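Local coordinates for extracellular solute-binding protein (Bordetella parapertussis, PDB 3PU5) that probably binds a small solute, perhaps a polyamine, outside the cytoplasmic membrane and delivers it to a transporter, as related periplasmic binding proteins do, at residues Asn44-Ala48 / Phe65-Asp69; Pro58-Ala64 / Met244-Gly250; Met70-Ile74 / Ala99-Gly103; Leu107-Ser111 / Tyr277-Asn281. All coordinates share one frame; numbering follows the deposited sequence.

Interaction 1 (Asn44-Ala48 / Phe65-Asp69); sequences NPAHA and FGGND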
loop_
_atom_site.group_PDB
_atom_site.type_symbol
_atom_site.label_atom_id
_atom_site.label_comp_id
_atom_site.label_asym_id
_atom_site.label_seq_id
_atom_site.Cartn_x
_atom_site.Cartn_y
_atom_site.Cartn_z
ATOM N N ASN A 44 10.467 -9.533 1.393
ATOM C CA ASN A 44 10.610 -8.551 2.455
ATOM C C ASN A 44 11.398 -9.084 3.649
ATOM O O ASN A 44 12.346 -8.448 4.086
ATOM C CB ASN A 44 9.238 -8.015 2.881
ATOM C CG ASN A 44 8.490 -7.344 1.735
ATOM O OD1 ASN A 44 9.097 -6.901 0.759
ATOM N ND2 ASN A 44 7.160 -7.272 1.851
ATOM N N PRO A 45 11.008 -10.262 4.180
ATOM C CA PRO A 45 11.688 -10.855 5.341
ATOM C C PRO A 45 13.152 -11.192 5.087
ATOM O O PRO A 45 13.963 -11.036 5.993
ATOM C CB PRO A 45 10.925 -12.158 5.576
ATOM C CG PRO A 45 9.630 -11.986 4.907
ATOM C CD PRO A 45 9.804 -11.017 3.796
ATOM N N ALA A 46 13.474 -11.668 3.883
ATOM C CA ALA A 46 14.847 -12.034 3.537
ATOM C C ALA A 46 15.742 -10.800 3.434
ATOM O O ALA A 46 16.856 -10.780 3.961
ATOM C CB ALA A 46 14.884 -12.826 2.235
ATOM N N HIS A 47 15.254 -9.776 2.742
ATOM C CA HIS A 47 15.992 -8.520 2.645
ATOM C C HIS A 47 16.267 -7.931 4.031
ATOM O O HIS A 47 17.395 -7.575 4.344
ATOM C CB HIS A 47 15.229 -7.506 1.794
ATOM C CG HIS A 47 15.437 -7.675 0.321
ATOM N ND1 HIS A 47 14.439 -7.452 -0.606
ATOM C CD2 HIS A 47 16.532 -8.045 -0.385
ATOM C CE1 HIS A 47 14.914 -7.667 -1.821
ATOM N NE2 HIS A 47 16.183 -8.025 -1.714
ATOM N N ALA A 48 15.226 -7.836 4.856
ATOM C CA ALA A 48 15.371 -7.272 6.195
ATOM C C ALA A 48 16.359 -8.069 7.035
ATOM O O ALA A 48 17.231 -7.490 7.672
ATOM C CB ALA A 48 14.038 -7.188 6.896
ATOM N N PHE A 65 11.329 -1.983 0.681
ATOM C CA PHE A 65 10.419 -3.119 0.787
ATOM C C PHE A 65 9.289 -2.880 1.796
ATOM O O PHE A 65 9.124 -1.776 2.300
ATOM C CB PHE A 65 11.171 -4.425 1.102
ATOM C CG PHE A 65 12.089 -4.334 2.288
ATOM C CD1 PHE A 65 11.588 -4.409 3.582
ATOM C CD2 PHE A 65 13.458 -4.200 2.109
ATOM C CE1 PHE A 65 12.445 -4.327 4.684
ATOM C CE2 PHE A 65 14.320 -4.122 3.205
ATOM C CZ PHE A 65 13.810 -4.184 4.492
ATOM N N GLY A 66 8.528 -3.934 2.084
ATOM C CA GLY A 66 7.328 -3.844 2.901
ATOM C C GLY A 66 7.477 -3.256 4.292
ATOM O O GLY A 66 8.526 -3.370 4.921
ATOM N N GLY A 67 6.391 -2.661 4.777
ATOM C CA GLY A 67 6.376 -1.961 6.048
ATOM C C GLY A 67 6.657 -2.805 7.279
ATOM O O GLY A 67 7.408 -2.375 8.160
ATOM N N ASN A 68 6.059 -3.991 7.354
ATOM C CA ASN A 68 6.268 -4.883 8.502
ATOM C C ASN A 68 7.740 -5.169 8.775
ATOM O O ASN A 68 8.238 -4.999 9.895
ATOM C CB ASN A 68 5.560 -6.210 8.272
ATOM C CG ASN A 68 4.065 -6.089 8.361
ATOM O OD1 ASN A 68 3.541 -5.423 9.260
ATOM N ND2 ASN A 68 3.361 -6.734 7.429
ATOM N N ASP A 69 8.434 -5.617 7.737
ATOM C CA ASP A 69 9.839 -5.958 7.872
ATOM C C ASP A 69 10.713 -4.720 7.986
ATOM O O ASP A 69 11.712 -4.735 8.712
ATOM C CB ASP A 69 10.269 -6.859 6.723
ATOM C CG ASP A 69 9.643 -8.223 6.823
ATOM O OD1 ASP A 69 10.034 -8.979 7.741
ATOM O OD2 ASP A 69 8.736 -8.519 6.015
HETATM O O HOH W 1 7.082 -6.635 5.064
#

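Interaction 2 (Pro58-Ala64 / Met244-Gly250); sequences PPYDVAA and MAVVKGG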
loop_
_atom_site.group_PDB
_atom_site.type_symbol
_atom_site.label_atom_id
_atom_site.label_comp_id
_atom_site.label_asym_id
_atom_site.label_seq_id
_atom_site.Cartn_x
_atom_site.Cartn_y
_atom_site.Cartn_z
ATOM N N PRO A 58 27.667 -3.053 4.439
ATOM C CA PRO A 58 26.353 -3.625 4.123
ATOM C C PRO A 58 26.310 -4.053 2.665
ATOM O O PRO A 58 27.000 -3.459 1.838
ATOM C CB PRO A 58 25.382 -2.450 4.332
ATOM C CG PRO A 58 26.163 -1.368 4.952
ATOM C CD PRO A 58 27.601 -1.594 4.617
ATOM N N PRO A 59 25.490 -5.059 2.343
ATOM C CA PRO A 59 25.373 -5.491 0.949
ATOM C C PRO A 59 24.509 -4.506 0.150
ATOM O O PRO A 59 24.694 -4.350 -1.066
ATOM C CB PRO A 59 24.670 -6.840 1.072
ATOM C CG PRO A 59 23.835 -6.714 2.311
ATOM C CD PRO A 59 24.493 -5.700 3.216
ATOM N N TYR A 60 23.590 -3.831 0.837
ATOM C CA TYR A 60 22.670 -2.917 0.175
ATOM C C TYR A 60 22.800 -1.487 0.685
ATOM O O TYR A 60 23.079 -1.253 1.864
ATOM C CB TYR A 60 21.218 -3.399 0.317
ATOM C CG TYR A 60 21.033 -4.869 0.013
ATOM C CD1 TYR A 60 21.717 -5.473 -1.040
ATOM C CD2 TYR A 60 20.186 -5.655 0.780
ATOM C CE1 TYR A 60 21.563 -6.825 -1.318
ATOM C CE2 TYR A 60 20.018 -7.008 0.506
ATOM C CZ TYR A 60 20.711 -7.587 -0.544
ATOM O OH TYR A 60 20.553 -8.935 -0.820
ATOM N N ASP A 61 22.575 -0.535 -0.215
ATOM C CA ASP A 61 22.646 0.890 0.109
ATOM C C ASP A 61 21.264 1.505 0.362
ATOM O O ASP A 61 21.124 2.462 1.134
ATOM C CB ASP A 61 23.340 1.629 -1.031
ATOM C CG ASP A 61 24.690 1.027 -1.356
ATOM O OD1 ASP A 61 24.822 0.389 -2.424
ATOM O OD2 ASP A 61 25.598 1.165 -0.516
ATOM N N VAL A 62 20.253 0.965 -0.308
ATOM C CA VAL A 62 18.887 1.465 -0.161
ATOM C C VAL A 62 17.959 0.315 0.180
ATOM O O VAL A 62 17.895 -0.684 -0.541
ATOM C CB VAL A 62 18.389 2.198 -1.427
ATOM C CG1 VAL A 62 16.898 2.581 -1.286
ATOM C CG2 VAL A 62 19.232 3.444 -1.681
ATOM N N ALA A 63 17.271 0.451 1.307
ATOM C CA ALA A 63 16.301 -0.537 1.735
ATOM C C ALA A 63 14.963 -0.128 1.174
ATOM O O ALA A 63 14.464 0.951 1.482
ATOM C CB ALA A 63 16.241 -0.606 3.249
ATOM N N ALA A 64 14.387 -0.979 0.335
ATOM C CA ALA A 64 13.112 -0.661 -0.278
ATOM C C ALA A 64 12.239 -1.900 -0.282
ATOM O O ALA A 64 12.409 -2.786 -1.129
ATOM C CB ALA A 64 13.329 -0.141 -1.704
HETATM N N MSE A 244 10.927 3.267 1.592
HETATM C CA MSE A 244 12.295 3.458 1.149
HETATM C C MSE A 244 13.130 4.108 2.251
HETATM O O MSE A 244 12.685 5.040 2.912
HETATM C CB MSE A 244 12.350 4.319 -0.111
HETATM C CG MSE A 244 13.741 4.366 -0.739
HETATM SE SE MSE A 244 13.745 5.255 -2.510
HETATM C CE MSE A 244 12.912 3.847 -3.593
ATOM N N ALA A 245 14.352 3.622 2.422
ATOM C CA ALA A 245 15.251 4.124 3.450
ATOM C C ALA A 245 16.715 3.935 3.055
ATOM O O ALA A 245 17.060 3.022 2.293
ATOM C CB ALA A 245 14.972 3.430 4.795
ATOM N N VAL A 246 17.565 4.795 3.609
ATOM C CA VAL A 246 19.008 4.695 3.445
ATOM C C VAL A 246 19.609 3.772 4.509
ATOM O O VAL A 246 19.405 3.981 5.704
ATOM C CB VAL A 246 19.670 6.080 3.569
ATOM C CG1 VAL A 246 21.190 5.956 3.451
ATOM C CG2 VAL A 246 19.122 7.030 2.507
ATOM N N VAL A 247 20.360 2.763 4.067
ATOM C CA VAL A 247 21.012 1.804 4.966
ATOM C C VAL A 247 22.269 2.369 5.635
ATOM O O VAL A 247 23.221 2.762 4.951
ATOM C CB VAL A 247 21.396 0.521 4.196
ATOM C CG1 VAL A 247 22.243 -0.404 5.070
ATOM C CG2 VAL A 247 20.133 -0.184 3.672
ATOM N N LYS A 248 22.267 2.421 6.966
ATOM C CA LYS A 248 23.416 2.938 7.715
ATOM C C LYS A 248 24.697 2.231 7.305
ATOM O O LYS A 248 24.747 1.007 7.294
ATOM C CB LYS A 248 23.225 2.728 9.221
ATOM C CG LYS A 248 22.526 3.841 9.967
ATOM C CD LYS A 248 22.661 3.611 11.475
ATOM C CE LYS A 248 21.592 4.365 12.258
ATOM N NZ LYS A 248 21.676 4.071 13.724
ATOM N N GLY A 249 25.733 3.000 6.978
ATOM C CA GLY A 249 27.038 2.432 6.674
ATOM C C GLY A 249 27.241 2.056 5.218
ATOM O O GLY A 249 28.314 1.596 4.841
ATOM N N GLY A 250 26.209 2.230 4.397
ATOM C CA GLY A 250 26.342 2.008 2.967
ATOM C C GLY A 250 26.886 3.266 2.308
ATOM O O GLY A 250 27.448 4.127 2.986
HETATM O O HOH W 2 23.679 3.648 2.315
#

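Interaction 3 (Met70-Ile74 / Ala99-Gly103); sequences MYRLI and ADWEG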
loop_
_atom_site.group_PDB
_atom_site.type_symbol
_atom_site.label_atom_id
_atom_site.label_comp_id
_atom_site.label_asym_id
_atom_site.label_seq_id
_atom_site.Cartn_x
_atom_site.Cartn_y
_atom_site.Cartn_z
HETATM N N MSE A 70 10.323 -3.641 7.306
HETATM C CA MSE A 70 11.046 -2.381 7.455
HETATM C C MSE A 70 10.991 -1.905 8.898
HETATM O O MSE A 70 11.953 -1.322 9.408
HETATM C CB MSE A 70 10.508 -1.287 6.527
HETATM C CG MSE A 70 11.375 -0.021 6.525
HETATM SE SE MSE A 70 13.125 -0.353 5.686
HETATM C CE MSE A 70 12.491 -0.727 3.863
ATOM N N TYR A 71 9.863 -2.144 9.558
ATOM C CA TYR A 71 9.736 -1.746 10.951
ATOM C C TYR A 71 10.766 -2.488 11.802
ATOM O O TYR A 71 11.183 -1.997 12.835
ATOM C CB TYR A 71 8.318 -1.985 11.474
ATOM C CG TYR A 71 7.952 -1.065 12.622
ATOM C CD1 TYR A 71 7.965 -1.518 13.941
ATOM C CD2 TYR A 71 7.609 0.262 12.388
ATOM C CE1 TYR A 71 7.637 -0.674 14.995
ATOM C CE2 TYR A 71 7.280 1.113 13.432
ATOM C CZ TYR A 71 7.298 0.637 14.734
ATOM O OH TYR A 71 6.973 1.485 15.778
ATOM N N ARG A 72 11.192 -3.666 11.352
ATOM C CA ARG A 72 12.244 -4.403 12.052
ATOM C C ARG A 72 13.551 -3.607 12.056
ATOM O O ARG A 72 14.245 -3.518 13.075
ATOM C CB ARG A 72 12.476 -5.776 11.401
ATOM C CG ARG A 72 11.296 -6.721 11.483
ATOM C CD ARG A 72 11.463 -7.896 10.519
ATOM N NE ARG A 72 12.557 -8.783 10.907
ATOM C CZ ARG A 72 12.965 -9.822 10.186
ATOM N NH1 ARG A 72 12.372 -10.105 9.032
ATOM N NH2 ARG A 72 13.965 -10.585 10.617
ATOM N N LEU A 73 13.881 -3.042 10.901
ATOM C CA LEU A 73 15.115 -2.298 10.727
ATOM C C LEU A 73 15.062 -0.976 11.472
ATOM O O LEU A 73 16.081 -0.465 11.926
ATOM C CB LEU A 73 15.360 -2.037 9.247
ATOM C CG LEU A 73 15.715 -3.291 8.475
ATOM C CD1 LEU A 73 16.349 -2.902 7.151
ATOM C CD2 LEU A 73 16.671 -4.104 9.313
ATOM N N ILE A 74 13.864 -0.418 11.574
ATOM C CA ILE A 74 13.649 0.771 12.390
ATOM C C ILE A 74 13.972 0.480 13.847
ATOM O O ILE A 74 14.698 1.231 14.493
ATOM C CB ILE A 74 12.196 1.245 12.312
ATOM C CG1 ILE A 74 11.967 1.988 11.003
ATOM C CG2 ILE A 74 11.879 2.183 13.475
ATOM C CD1 ILE A 74 12.736 3.279 10.936
ATOM N N ALA A 99 5.391 9.259 8.728
ATOM C CA ALA A 99 5.125 9.240 10.167
ATOM C C ALA A 99 5.631 8.007 10.921
ATOM O O ALA A 99 6.082 8.128 12.053
ATOM C CB ALA A 99 3.638 9.453 10.448
ATOM N N ASP A 100 5.562 6.829 10.314
ATOM C CA ASP A 100 5.961 5.619 11.031
ATOM C C ASP A 100 7.486 5.437 11.151
ATOM O O ASP A 100 7.957 4.631 11.947
ATOM C CB ASP A 100 5.345 4.372 10.374
ATOM C CG ASP A 100 3.841 4.253 10.621
ATOM O OD1 ASP A 100 3.323 4.912 11.549
ATOM O OD2 ASP A 100 3.175 3.493 9.893
ATOM N N TRP A 101 8.257 6.178 10.366
ATOM C CA TRP A 101 9.642 5.766 10.104
ATOM C C TRP A 101 10.726 6.532 10.878
ATOM O O TRP A 101 11.917 6.427 10.587
ATOM C CB TRP A 101 9.879 5.733 8.584
ATOM C CG TRP A 101 8.675 5.139 7.929
ATOM C CD1 TRP A 101 7.746 5.791 7.166
ATOM C CD2 TRP A 101 8.218 3.787 8.049
ATOM N NE1 TRP A 101 6.747 4.921 6.789
ATOM C CE2 TRP A 101 7.016 3.685 7.318
ATOM C CE3 TRP A 101 8.713 2.647 8.697
ATOM C CZ2 TRP A 101 6.309 2.490 7.211
ATOM C CZ3 TRP A 101 8.003 1.462 8.590
ATOM C CH2 TRP A 101 6.816 1.395 7.852
ATOM N N GLU A 102 10.285 7.287 11.876
ATOM C CA GLU A 102 11.170 7.956 12.819
ATOM C C GLU A 102 12.284 8.749 12.143
ATOM O O GLU A 102 13.438 8.709 12.572
ATOM C CB GLU A 102 11.708 6.947 13.853
ATOM C CG GLU A 102 10.592 6.396 14.745
ATOM C CD GLU A 102 11.053 5.351 15.743
ATOM O OE1 GLU A 102 12.235 5.379 16.158
ATOM O OE2 GLU A 102 10.219 4.499 16.119
ATOM N N GLY A 103 11.916 9.473 11.086
ATOM C CA GLY A 103 12.836 10.341 10.376
ATOM C C GLY A 103 13.868 9.602 9.552
ATOM O O GLY A 103 14.879 10.178 9.140
#

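Interaction 4 (Leu107-Ser111 / Tyr277-Asn281); sequences LYDYS and YGAVN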
loop_
_atom_site.group_PDB
_atom_site.type_symbol
_atom_site.label_atom_id
_atom_site.label_comp_id
_atom_site.label_asym_id
_atom_site.label_seq_id
_atom_site.Cartn_x
_atom_site.Cartn_y
_atom_site.Cartn_z
ATOM N N LEU A 107 7.193 6.053 2.677
ATOM C CA LEU A 107 6.524 5.288 1.633
ATOM C C LEU A 107 6.932 5.905 0.297
ATOM O O LEU A 107 7.171 7.112 0.227
ATOM C CB LEU A 107 5.000 5.330 1.794
ATOM C CG LEU A 107 4.337 4.225 2.625
ATOM C CD1 LEU A 107 4.626 4.422 4.103
ATOM C CD2 LEU A 107 2.824 4.166 2.376
ATOM N N TYR A 108 7.048 5.089 -0.751
ATOM C CA TYR A 108 7.408 5.628 -2.064
ATOM C C TYR A 108 6.366 5.366 -3.150
ATOM O O TYR A 108 6.574 5.711 -4.311
ATOM C CB TYR A 108 8.822 5.218 -2.508
ATOM C CG TYR A 108 9.095 3.743 -2.783
ATOM C CD1 TYR A 108 9.074 3.239 -4.088
ATOM C CD2 TYR A 108 9.471 2.878 -1.754
ATOM C CE1 TYR A 108 9.385 1.894 -4.353
ATOM C CE2 TYR A 108 9.777 1.536 -2.006
ATOM C CZ TYR A 108 9.732 1.055 -3.302
ATOM O OH TYR A 108 10.042 -0.265 -3.543
ATOM N N ASP A 109 5.260 4.743 -2.753
ATOM C CA ASP A 109 4.015 4.773 -3.519
ATOM C C ASP A 109 2.898 4.365 -2.560
ATOM O O ASP A 109 3.168 3.900 -1.456
ATOM C CB ASP A 109 4.076 3.869 -4.775
ATOM C CG ASP A 109 4.036 2.373 -4.450
ATOM O OD1 ASP A 109 3.017 1.909 -3.901
ATOM O OD2 ASP A 109 5.009 1.654 -4.769
ATOM N N TYR A 110 1.649 4.568 -2.950
ATOM C CA TYR A 110 0.553 4.017 -2.159
ATOM C C TYR A 110 -0.497 3.362 -3.064
ATOM O O TYR A 110 -0.826 3.882 -4.130
ATOM C CB TYR A 110 -0.043 5.062 -1.177
ATOM C CG TYR A 110 -0.753 6.239 -1.816
ATOM C CD1 TYR A 110 -2.086 6.149 -2.184
ATOM C CD2 TYR A 110 -0.090 7.451 -2.042
ATOM C CE1 TYR A 110 -2.739 7.217 -2.765
ATOM C CE2 TYR A 110 -0.741 8.524 -2.635
ATOM C CZ TYR A 110 -2.061 8.398 -2.998
ATOM O OH TYR A 110 -2.728 9.448 -3.589
ATOM N N SER A 111 -0.959 2.182 -2.666
ATOM C CA SER A 111 -2.129 1.565 -3.290
ATOM C C SER A 111 -3.255 1.601 -2.274
ATOM O O SER A 111 -3.000 1.511 -1.068
ATOM C CB SER A 111 -1.842 0.130 -3.748
ATOM O OG SER A 111 -1.591 -0.719 -2.646
ATOM N N TYR A 277 -0.537 3.390 -9.358
ATOM C CA TYR A 277 -0.365 3.703 -7.944
ATOM C C TYR A 277 -0.548 5.198 -7.715
ATOM O O TYR A 277 -0.502 5.998 -8.661
ATOM C CB TYR A 277 1.047 3.354 -7.475
ATOM C CG TYR A 277 1.382 1.881 -7.377
ATOM C CD1 TYR A 277 0.392 0.913 -7.224
ATOM C CD2 TYR A 277 2.703 1.463 -7.403
ATOM C CE1 TYR A 277 0.720 -0.435 -7.117
ATOM C CE2 TYR A 277 3.036 0.126 -7.301
ATOM C CZ TYR A 277 2.049 -0.815 -7.152
ATOM O OH TYR A 277 2.409 -2.141 -7.044
ATOM N N GLY A 278 -0.726 5.569 -6.445
ATOM C CA GLY A 278 -0.706 6.960 -6.045
ATOM C C GLY A 278 0.693 7.394 -5.645
ATOM O O GLY A 278 1.395 6.656 -4.957
ATOM N N ALA A 279 1.087 8.594 -6.074
ATOM C CA ALA A 279 2.396 9.156 -5.749
ATOM C C ALA A 279 2.380 9.810 -4.380
ATOM O O ALA A 279 1.382 10.426 -3.989
ATOM C CB ALA A 279 2.804 10.176 -6.791
ATOM N N VAL A 280 3.490 9.691 -3.659
ATOM C CA VAL A 280 3.617 10.319 -2.346
ATOM C C VAL A 280 4.160 11.752 -2.443
ATOM O O VAL A 280 4.257 12.456 -1.443
ATOM C CB VAL A 280 4.509 9.488 -1.403
ATOM C CG1 VAL A 280 3.915 8.089 -1.207
ATOM C CG2 VAL A 280 5.930 9.396 -1.960
ATOM N N ASN A 281 4.518 12.174 -3.650
ATOM C CA ASN A 281 4.944 13.549 -3.889
ATOM C C ASN A 281 3.710 14.370 -4.293
ATOM O O ASN A 281 3.061 14.064 -5.292
ATOM C CB ASN A 281 6.016 13.574 -4.980
ATOM C CG ASN A 281 6.690 14.938 -5.124
ATOM O OD1 ASN A 281 6.031 15.977 -5.116
ATOM N ND2 ASN A 281 8.005 14.932 -5.281
#

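Interaction 1 (Asn44-Ala48 / Phe65-Asp69)
Asn44 reaches across to Gly66 with its side-chain amide, and this polar link is the one direct hydrogen bond of the contact: Gly66 N to Asn44 OD1 is 3.3 Å, almost straight at 172° but weak for its length. Gly66 is the N-cap residue of helix 67-75, and Asn44 starts helix 44-53, so the bond joins the openings of two helices. With CG beside its own backbone N (chi1 -60°), the Asn44 amide passes along Phe65, the amide and ring planes 29° apart.

A second polar link runs through water 1. It donates to Asp69 OD2 at 2.7 Å and accepts from Asp69 N at 3.2 Å, and also takes a weak bond from Asn44 ND2. Asp69 OD1 turns to a different partner, the salt bridge with Arg72.

Packing lies deeper. Phe65 CZ meets Ala48 CB at 3.9 Å, His47 CB comes as near to Phe65 CD2 at 3.8 Å, and Asn44 O stands over one ring face, toward the rim. Ala48 CB also packs on Asp69 CB at 3.8 Å.

Asp69 OD2 lies 3.4 Å from Pro45 N, which has no hydrogen to give, so that pair is packing alone. The chemistry therefore implies a join held directly by one long bond and reinforced by water, with the carboxylate divided between water 1 and Arg72.

Interaction 2 (Pro58-Ala64 / Met244-Gly250)
Val62 lies obliquely across from Met244 (a selenomethionine), one step diagonal to its direct partner Val246, on one face of an antiparallel strand pair, 62-64 against 244-246, in the antiparallel sheet of a periplasmic binding protein fold. The short strand axes run at 160° and approach to 4.7 Å. Val62 CG1, anti to its backbone N at 174°, lies 3.7 Å from Met244 CG. Ala64 belongs to the same face, which helix 252-262 covers through Ala255 and Phe258.

Ala63 and Ala245 occupy the other face as the hydrogen-bonded pair. Ala63 N to Ala245 O and Ala245 N to Ala63 O are both 2.8 Å. On this side Val247 follows: its CG2 packs on Ala63 CB at 3.9 Å, while its CG1 turns to Pro58 CB at 3.8 Å. The two methyls thus straddle the Tyr60 carbonyl oxygen, which sits beside Val247 CB.

Where the ladder ends, Val247 N bonds to Asp61 O at 3.0 Å. Water 2 donates to that same Asp61 oxygen and to Val247 O. A type II turn, Val247 to Gly250, then curls round Pro58, whose ring lies against the Lys248-Gly250 backbone. Asp61 OD1 is held by Tyr9 N; its OD2 bonds to Lys251 N and to a glycerol probably left from crystallisation. Pro58 CD lies 3.3 Å from Gly249 O.

Interaction 3 (Met70-Ile74 / Ala99-Gly103)
Helix 67-75 is packed here against the loop that leads to strand 106-107, and the indole of Trp101 lies between them. No hydrogen bond crosses; the contact is van der Waals packing, partly against backbone and carboxylate oxygens, with 277 Å² buried over both sides.

The six-membered part of the indole does the touching. Its CZ3 lies 4.0 Å from Tyr71 CD2 and stands at the edge of the tyrosine ring, near that ring's plane, while the two side chains run obliquely to one another. Tyr71 reaches this place because its ring is swung anti to the backbone N (chi1 -154°), which brings CE2 to 3.9 Å from Asp100 O as well. Met70, a selenomethionine, adds CG at 4.2 Å from Trp101 CZ3 before its chain bends away.

Ile74 meets the tryptophan from another direction, the side chains crossing at about a right angle. Its CG1 is at the indole edge, 4.0 Å from Trp101 CE3, and its CD1 presses on Trp101 O at 3.3 Å. The remaining branch, CG2, lies beside the Glu102 carboxylate, 3.9 Å from OE2. Within its own loop, Trp101 has Asp100 CB seated over the centre of one face, so the indole is packed by its own neighbour as well as by the helix.

Helix 305-322 borders the contact through Thr305, which touches both Tyr71 and Trp101 and whose OG1 is hydrogen-bonded to Asp100 OD2. On the strand side, Met70 packs on Ala63 and Phe65 of strand 62-65, while Leu79, in a loop, lies against Met70 and Ile74.

Interaction 4 (Leu107-Ser111 / Tyr277-Asn281)
Tyr110 and Gly278 are joined by a reciprocal pair of backbone hydrogen bonds. Tyr110 N donates to Gly278 O at 2.9 Å, and Gly278 N returns a bond of 2.9 Å to Tyr110 O. Asp109 CA adds a CA-H...O approach to Gly278 O.

The Tyr110 ring folds back over this pair, placed there by a CG lodged between backbone N and carbonyl carbon (chi1 66°). Gly278 CA sits over the ring face, 3.7 Å from the centroid and 15° off the normal, a CH-pi contact. Ala279 O approaches the ring edge, 3.2 Å from Tyr110 CE2. The phenol oxygen is hydrogen-bonded to Pro295 O.

This is a single antiparallel bridge, a hydrogen-bonded pair, between two irregular segments. It ties the loop after helix 265-275 to the connection between strands 106-107 and 111-117 of the binding-protein fold.

Gln268 of that helix serves both sides, its NE2 giving to Tyr108 O and its OE1 accepting from Val280 N, while Ala279 N is hydrogen-bonded to Tyr286 OH. The Asp109 carboxylate lies over a face of the Tyr277 ring, the planes 22° apart, with Asp109 CG 3.4 Å from Tyr277 CD2. Val280 sets its methyls against Leu107, CG2 standing 3.4 Å from Leu107 O and CG1 4.2 Å from Leu107 CB.

Interactions 1, 2 and 3 cluster on one side of the chain's centre, their own centres 11 to 13 Å apart. Strand 62-65 and helix 67-75 follow each other in the chain and tie the three: interactions 1 and 3 share the helix, and Met70 CE packs 3.5 Å from Ala63 O of interaction 2. Interaction 4 is set about 17 to 20 Å from the others, centre to centre, yet touches interaction 2 through Tyr108 and interaction 3 through Leu107 on Trp101. Along the chain, interactions 1 and 3 come in series, while interaction 2 alternates with 1 and with 4, so early and late parts of the chain build this region together.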